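Vinylacetyl-CoA Delta-isomerase (Nitrosopumilus maritimus SCM1, PDB 6VJR) probably acts as a 4-hydroxybutyryl-CoA dehydratase with vinylacetyl-CoA delta-isomerase activity, and carries FAD, a [4Fe-4S] cluster and an iron ion. Local coordinates at residues Ile9-Gly14 with Asn192-Ile197; Glu44-Ala49 with Gln138-Ile143; Leu17-Tyr20 with Leu25-Glu28. All coordinates share one frame; numbering follows the deposited sequence. Where two conformers were deposited one is given.

Interaction 1. Residues Ile9-Gly14 with Asn192-Ile197; sequences IESLRG and NSHWII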
# COMPACT_ATOMS: atom_id res chain seq x y z
N ILE A 9 32.90 28.08 -9.35
CA ILE A 9 33.09 27.56 -10.70
C ILE A 9 34.52 27.82 -11.19
O ILE A 9 35.17 26.93 -11.71
CB ILE A 9 32.01 28.11 -11.62
CG1 ILE A 9 30.66 27.55 -11.19
CG2 ILE A 9 32.29 27.83 -13.10
CD1 ILE A 9 29.48 28.20 -11.88
N GLU A 10 35.06 29.02 -10.92
CA GLU A 10 36.41 29.33 -11.31
C GLU A 10 37.43 28.44 -10.60
O GLU A 10 38.40 28.05 -11.23
CB GLU A 10 36.65 30.80 -10.99
CG GLU A 10 38.02 31.30 -11.46
CD GLU A 10 38.32 31.13 -12.94
OE1 GLU A 10 37.40 31.27 -13.80
OE2 GLU A 10 39.51 30.86 -13.22
N SER A 11 37.20 28.07 -9.33
CA SER A 11 38.10 27.22 -8.56
C SER A 11 38.20 25.79 -9.15
O SER A 11 39.16 25.08 -8.84
CB SER A 11 37.63 27.11 -7.10
OG SER A 11 36.58 26.13 -6.97
N LEU A 12 37.25 25.40 -10.02
CA LEU A 12 37.24 24.06 -10.63
C LEU A 12 38.00 24.00 -11.95
O LEU A 12 38.11 22.92 -12.54
CB LEU A 12 35.80 23.60 -10.89
CG LEU A 12 34.92 23.39 -9.67
CD1 LEU A 12 33.54 22.92 -10.09
CD2 LEU A 12 35.58 22.43 -8.70
N ARG A 13 38.40 25.17 -12.46
CA ARG A 13 39.05 25.28 -13.76
C ARG A 13 40.55 25.00 -13.65
O ARG A 13 41.22 25.41 -12.70
CB ARG A 13 38.87 26.64 -14.41
CG ARG A 13 37.44 26.92 -14.83
CD ARG A 13 37.35 28.23 -15.59
NE ARG A 13 35.99 28.54 -16.02
CZ ARG A 13 35.40 28.00 -17.07
NH1 ARG A 13 36.05 27.16 -17.86
NH2 ARG A 13 34.17 28.36 -17.37
N GLY A 14 41.07 24.31 -14.66
CA GLY A 14 42.50 24.19 -14.79
C GLY A 14 43.11 23.15 -13.86
O GLY A 14 44.34 23.23 -13.68
N ASN A 192 33.50 17.52 -8.62
CA ASN A 192 33.12 18.88 -8.29
C ASN A 192 33.62 19.30 -6.91
O ASN A 192 33.29 20.38 -6.47
CB ASN A 192 31.60 19.04 -8.38
CG ASN A 192 31.07 18.75 -9.76
OD1 ASN A 192 31.83 18.72 -10.73
ND2 ASN A 192 29.77 18.54 -9.87
N SER A 193 34.39 18.44 -6.24
CA SER A 193 34.84 18.66 -4.88
C SER A 193 36.30 19.12 -4.87
O SER A 193 37.06 18.85 -5.80
CB SER A 193 34.71 17.38 -4.07
OG SER A 193 33.38 16.87 -3.95
N HIS A 194 36.70 19.75 -3.75
CA HIS A 194 38.08 20.15 -3.48
C HIS A 194 38.85 19.08 -2.71
O HIS A 194 40.05 18.86 -2.96
CB HIS A 194 38.10 21.51 -2.76
CG HIS A 194 37.43 22.60 -3.51
ND1 HIS A 194 36.20 23.08 -3.13
CD2 HIS A 194 37.74 23.25 -4.64
CE1 HIS A 194 35.84 24.06 -3.96
NE2 HIS A 194 36.75 24.16 -4.91
N TRP A 195 38.20 18.48 -1.72
CA TRP A 195 38.74 17.39 -0.92
C TRP A 195 37.72 16.27 -0.87
O TRP A 195 36.53 16.54 -0.91
CB TRP A 195 39.04 17.83 0.51
CG TRP A 195 40.16 18.82 0.59
CD1 TRP A 195 40.13 20.17 0.40
CD2 TRP A 195 41.53 18.49 0.87
NE1 TRP A 195 41.38 20.70 0.55
CE2 TRP A 195 42.26 19.69 0.83
CE3 TRP A 195 42.19 17.30 1.19
CZ2 TRP A 195 43.63 19.73 1.07
CZ3 TRP A 195 43.54 17.33 1.40
CH2 TRP A 195 44.24 18.54 1.35
N ILE A 196 38.22 15.05 -0.69
CA ILE A 196 37.40 13.85 -0.55
C ILE A 196 37.89 13.10 0.69
O ILE A 196 39.12 12.91 0.86
CB ILE A 196 37.53 12.99 -1.81
CG1 ILE A 196 36.94 13.76 -3.03
CG2 ILE A 196 36.83 11.66 -1.60
CD1 ILE A 196 37.39 13.25 -4.37
N ILE A 197 36.96 12.75 1.59
CA ILE A 197 37.29 11.98 2.78
C ILE A 197 36.93 10.52 2.55
O ILE A 197 35.76 10.17 2.39
CB ILE A 197 36.57 12.53 4.03
CG1 ILE A 197 36.86 14.03 4.27
CG2 ILE A 197 37.02 11.72 5.24
CD1 ILE A 197 36.09 14.65 5.40
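His194 reaches across to Ser11 with its imidazole, and the ring is worth following outward. Its CB and CG are the stalk; with CG beside the backbone N (chi1 -58°), they swing the ring toward Ser11. ND1 is taken by the backbone N of Val142. The far side of the ring belongs to Ser11: His194 CE1 stands 3.7 Å and His194 CD2 3.9 Å from Ser11 OG, and between them His194 NE2 donates a 2.9 Å hydrogen bond to Ser11 OG. The oxygen lies only 3° out of the ring plane, so the N-H points squarely at it. Ser11 OG in turn bonds to the carbonyl of Tyr8, which makes a short relay from ring to serine to helix backbone. With bonds at both nitrogens, the ring has little freedom to turn. With an alanine here, Ser11 OG and the Val142 amide would probably each lose this mate, and a gap would open beside Leu12. That leucine closes the contact with one methyl: Leu12 CD2 rests 3.8 Å from Asn192 O, a carbonyl that also receives the Tyr8 hydroxyl. Beyond, Leu12 and Asn192 both lean on Ile39 of helix 36-51, while strand 195-198 runs on from His194 between strands 143-146 and 213-218, so the N-terminal helix is tied to the approach to a sheet strand.

Interaction 2. Residues Glu44-Ala49 with Gln138-Ile143; sequences ETYDLA and QENLVI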
# COMPACT_ATOMS: atom_id res chain seq x y z
N GLU A 44 24.97 26.82 -6.56
CA GLU A 44 23.79 27.35 -5.87
C GLU A 44 23.89 27.23 -4.34
O GLU A 44 23.30 28.03 -3.61
CB GLU A 44 22.50 26.76 -6.43
CG GLU A 44 21.29 27.03 -5.55
CD GLU A 44 20.81 28.47 -5.40
OE1 GLU A 44 21.34 29.40 -6.05
OE2 GLU A 44 19.88 28.66 -4.54
N THR A 45 24.68 26.28 -3.83
CA THR A 45 24.88 26.18 -2.39
C THR A 45 25.68 27.38 -1.87
O THR A 45 25.51 27.74 -0.72
CB THR A 45 25.60 24.89 -1.99
OG1 THR A 45 26.98 24.81 -2.34
CG2 THR A 45 24.88 23.65 -2.50
N TYR A 46 26.56 27.94 -2.70
CA TYR A 46 27.27 29.15 -2.34
C TYR A 46 26.35 30.35 -2.48
O TYR A 46 26.37 31.22 -1.64
CB TYR A 46 28.54 29.30 -3.17
CG TYR A 46 29.68 28.32 -2.91
CD1 TYR A 46 29.80 27.10 -3.55
CD2 TYR A 46 30.66 28.64 -1.99
CE1 TYR A 46 30.86 26.24 -3.30
CE2 TYR A 46 31.75 27.84 -1.76
CZ TYR A 46 31.85 26.61 -2.40
OH TYR A 46 32.95 25.85 -2.14
N ASP A 47 25.62 30.42 -3.59
CA ASP A 47 24.74 31.57 -3.84
C ASP A 47 23.66 31.69 -2.76
O ASP A 47 23.29 32.77 -2.35
CB ASP A 47 24.24 31.55 -5.28
CG ASP A 47 25.32 31.78 -6.34
OD1 ASP A 47 26.35 32.47 -6.05
OD2 ASP A 47 25.09 31.32 -7.50
N LEU A 48 23.08 30.57 -2.33
CA LEU A 48 22.07 30.62 -1.29
C LEU A 48 22.63 31.21 0.00
O LEU A 48 21.95 31.99 0.66
CB LEU A 48 21.46 29.24 -1.08
CG LEU A 48 20.43 29.16 0.05
CD1 LEU A 48 19.26 30.01 -0.39
CD2 LEU A 48 19.99 27.76 0.39
N ALA A 49 23.87 30.88 0.35
CA ALA A 49 24.49 31.44 1.55
C ALA A 49 24.64 32.96 1.46
O ALA A 49 24.61 33.61 2.50
CB ALA A 49 25.80 30.73 1.82
N GLN A 138 37.85 27.99 6.57
CA GLN A 138 38.49 29.22 6.16
C GLN A 138 38.41 29.42 4.65
O GLN A 138 38.15 30.53 4.19
CB GLN A 138 39.97 29.22 6.55
CG GLN A 138 40.23 29.19 8.04
CD GLN A 138 41.71 29.21 8.37
OE1 GLN A 138 42.51 28.40 7.89
NE2 GLN A 138 42.09 30.18 9.17
N GLU A 139 38.64 28.34 3.89
CA GLU A 139 38.74 28.40 2.44
C GLU A 139 37.37 28.24 1.76
O GLU A 139 37.23 28.63 0.61
CB GLU A 139 39.76 27.38 1.96
CG GLU A 139 41.15 27.62 2.52
CD GLU A 139 42.27 26.72 2.03
OE1 GLU A 139 43.38 26.73 2.64
OE2 GLU A 139 42.04 26.00 1.04
N ASN A 140 36.36 27.74 2.49
CA ASN A 140 34.99 27.59 2.00
C ASN A 140 34.90 26.57 0.87
O ASN A 140 34.44 26.91 -0.22
CB ASN A 140 34.33 28.91 1.65
CG ASN A 140 32.83 28.82 1.62
OD1 ASN A 140 32.24 27.81 2.03
ND2 ASN A 140 32.19 29.84 1.11
N LEU A 141 35.35 25.33 1.15
CA LEU A 141 35.54 24.28 0.14
C LEU A 141 34.38 23.29 0.12
O LEU A 141 33.56 23.23 1.03
CB LEU A 141 36.87 23.56 0.41
CG LEU A 141 38.08 24.50 0.46
CD1 LEU A 141 39.38 23.73 0.63
CD2 LEU A 141 38.14 25.40 -0.76
N VAL A 142 34.34 22.51 -0.95
CA VAL A 142 33.39 21.41 -1.15
C VAL A 142 34.10 20.10 -0.82
O VAL A 142 35.19 19.81 -1.35
CB VAL A 142 32.87 21.43 -2.60
CG1 VAL A 142 32.01 20.21 -2.92
CG2 VAL A 142 32.12 22.73 -2.92
N ILE A 143 33.45 19.32 0.07
CA ILE A 143 34.02 18.10 0.61
C ILE A 143 33.14 16.92 0.19
O ILE A 143 31.95 16.92 0.48
CB ILE A 143 34.08 18.16 2.14
CG1 ILE A 143 34.67 19.48 2.69
CG2 ILE A 143 34.80 16.92 2.69
CD1 ILE A 143 36.06 19.81 2.22
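Tyr46 leaves its helix with CG beside the backbone N (chi1 -69°) and its ring standing across the CA-CB-CG plane, which brings the hydroxyl end of the ring, edge on, to the backbone of Asn140. There Tyr46 OH donates a 2.7 Å hydrogen bond to Asn140 O, meeting the carbonyl at a C=O...donor angle of 138° and somewhat tilted from its plane. Asn140 is the first residue past helix 125-139 to leave helical geometry, and it does so with positive phi. This is the turn from the helical part of the HpaB-type N-terminal region into the sheet, whose first strand, 143-146, includes the FAD-binding Gly145. The Asn140 amide runs past the phenol in the opposite direction, its plane 59° from the ring, with Asn140 ND2 3.5 Å from Tyr46 CE2; Asn140 ND2 is also hydrogen-bonded to Ile2 O. At the other ring edge Val142 CG2 packs 3.7 Å from Tyr46 CE1 and 3.3 Å from Tyr46 OH, so the hydroxyl sits between a carbonyl and a methyl. Arg100 makes a cation-pi contact with the same ring, and Tyr8 meets it with its own ring.

Interaction 3. Residues Leu17-Tyr20 with Leu25-Glu28; sequences LKVY and LVKE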
# COMPACT_ATOMS: atom_id res chain seq x y z
N LEU A 17 42.30 16.94 -13.30
CA LEU A 17 41.87 15.62 -12.79
C LEU A 17 41.85 14.66 -13.96
O LEU A 17 41.55 15.09 -15.06
CB LEU A 17 40.46 15.75 -12.19
CG LEU A 17 40.35 16.14 -10.70
CD1 LEU A 17 41.06 17.40 -10.33
CD2 LEU A 17 38.90 16.18 -10.23
N LYS A 18 42.16 13.38 -13.71
CA LYS A 18 42.05 12.34 -14.70
C LYS A 18 40.62 11.80 -14.66
O LYS A 18 40.26 11.08 -13.73
CB LYS A 18 43.08 11.23 -14.44
CG LYS A 18 43.08 10.22 -15.54
CD LYS A 18 44.00 9.02 -15.32
CE LYS A 18 45.42 9.35 -15.30
NZ LYS A 18 46.24 8.17 -15.01
N VAL A 19 39.81 12.17 -15.66
CA VAL A 19 38.39 11.83 -15.70
C VAL A 19 38.06 11.15 -17.02
O VAL A 19 38.23 11.75 -18.08
CB VAL A 19 37.48 13.05 -15.51
CG1 VAL A 19 36.01 12.70 -15.62
CG2 VAL A 19 37.78 13.78 -14.23
N TYR A 20 37.56 9.93 -16.95
CA TYR A 20 37.11 9.23 -18.14
C TYR A 20 35.59 9.31 -18.25
O TYR A 20 34.90 8.97 -17.30
CB TYR A 20 37.54 7.76 -18.11
CG TYR A 20 39.03 7.62 -18.34
CD1 TYR A 20 39.60 7.87 -19.58
CD2 TYR A 20 39.87 7.26 -17.31
CE1 TYR A 20 40.96 7.77 -19.79
CE2 TYR A 20 41.22 7.11 -17.53
CZ TYR A 20 41.78 7.38 -18.77
OH TYR A 20 43.14 7.34 -19.00
N LEU A 25 39.28 11.22 -22.12
CA LEU A 25 39.66 12.09 -21.02
C LEU A 25 38.93 13.43 -21.13
O LEU A 25 38.89 14.05 -22.19
CB LEU A 25 41.14 12.33 -21.09
CG LEU A 25 42.05 11.21 -20.60
CD1 LEU A 25 43.50 11.48 -21.02
CD2 LEU A 25 41.98 11.01 -19.11
N VAL A 26 38.32 13.85 -20.04
CA VAL A 26 37.66 15.12 -20.00
C VAL A 26 38.70 16.15 -19.57
O VAL A 26 39.14 16.16 -18.43
CB VAL A 26 36.46 15.11 -19.04
CG1 VAL A 26 35.76 16.45 -19.03
CG2 VAL A 26 35.46 14.01 -19.37
N LYS A 27 39.02 17.09 -20.45
CA LYS A 27 40.08 18.04 -20.15
C LYS A 27 39.60 19.12 -19.18
O LYS A 27 40.36 19.54 -18.29
CB LYS A 27 40.61 18.55 -21.50
CG LYS A 27 41.27 17.48 -22.38
CD LYS A 27 42.29 16.60 -21.65
CE LYS A 27 42.93 15.52 -22.50
NZ LYS A 27 43.55 16.07 -23.70
N GLU A 28 38.38 19.61 -19.39
CA GLU A 28 37.87 20.65 -18.53
C GLU A 28 36.42 20.32 -18.19
O GLU A 28 35.48 20.72 -18.92
CB GLU A 28 37.98 22.00 -19.22
CG GLU A 28 37.49 23.14 -18.33
CD GLU A 28 38.13 23.11 -16.95
OE1 GLU A 28 39.34 23.51 -16.90
OE2 GLU A 28 37.46 22.63 -15.97
O HOH W 1 40.88 14.14 -17.64
O HOH W 2 40.01 17.11 -15.92
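Val19 and Val26 supply the one direct backbone hydrogen bond here: Val26 N donates to Val19 O at 2.9 Å, close to straight, with an N-H...O angle of 162°. The same carbonyl also takes a CA-H...O contact from Leu25, whose CA lies 3.3 Å from Val19 O. One step along, Tyr20 and Leu25 form an antiparallel non-hydrogen-bonded pair, their side chains on the same face of the sheet.

The return bond, from Val19 N to Val26 O, is replaced by water. One water accepts from Val19 N at 3.0 Å and donates to both Val26 O and Leu17 O, bridging the two backbones. A second water also lies within bonding reach of Leu17 O and Val26 O, though it cannot serve every acceptor near it at once.

Apolar contact falls into two groups. On the face of Tyr20 and Leu25, the two side chains run side by side in the same direction, and Leu25 CD2 sits over the tyrosine ring in a CH-pi contact, 3.9 Å from its centroid. With Leu25 CG beside the backbone N (chi1 -78°) and CD1 anti to CA, the other methyl, CD2, is turned over the ring; its nearest ring atom is Tyr20 CE1, 3.5 Å from Leu25 CD2. Leu25 CD2 also touches Lys18, 3.8 Å from Lys18 CG. Separately, Val19 CG1 and Val26 CG2 meet at 4.0 Å.

Tyr20 also meets His399 of a second subunit, ring to ring, and packs on Asp396 there. Strand 19-21 pairs in parallel with strand 224-228 on its other side, so what is formed is a short beta-hairpin, opened by water at its base, at the border of a mixed sheet.

Overall arrangement
From the N terminus, the chain passes through helix 5-11, the opening side of interaction 1, then turns into the hairpin of interaction 3, which closes after a few residues. Helix 36-51 opens interaction 2, which closes where helix 125-139 gives way to the sheet; interaction 1 closes last, at 192-197. Interactions 2 and 3 are in series, both nested inside the loop of interaction 1. Interaction 1 touches each: His194 N is probably hydrogen-bonded to Val142 O, and Gly14 N to Glu28 OE1. Interactions 2 and 3 do not meet. Interaction 1 ties helix 5-11 to the lead-in of strand 195-198, interaction 2 helix 36-51 to that of strand 143-146; interaction 3 holds the other sheet's edge hairpin.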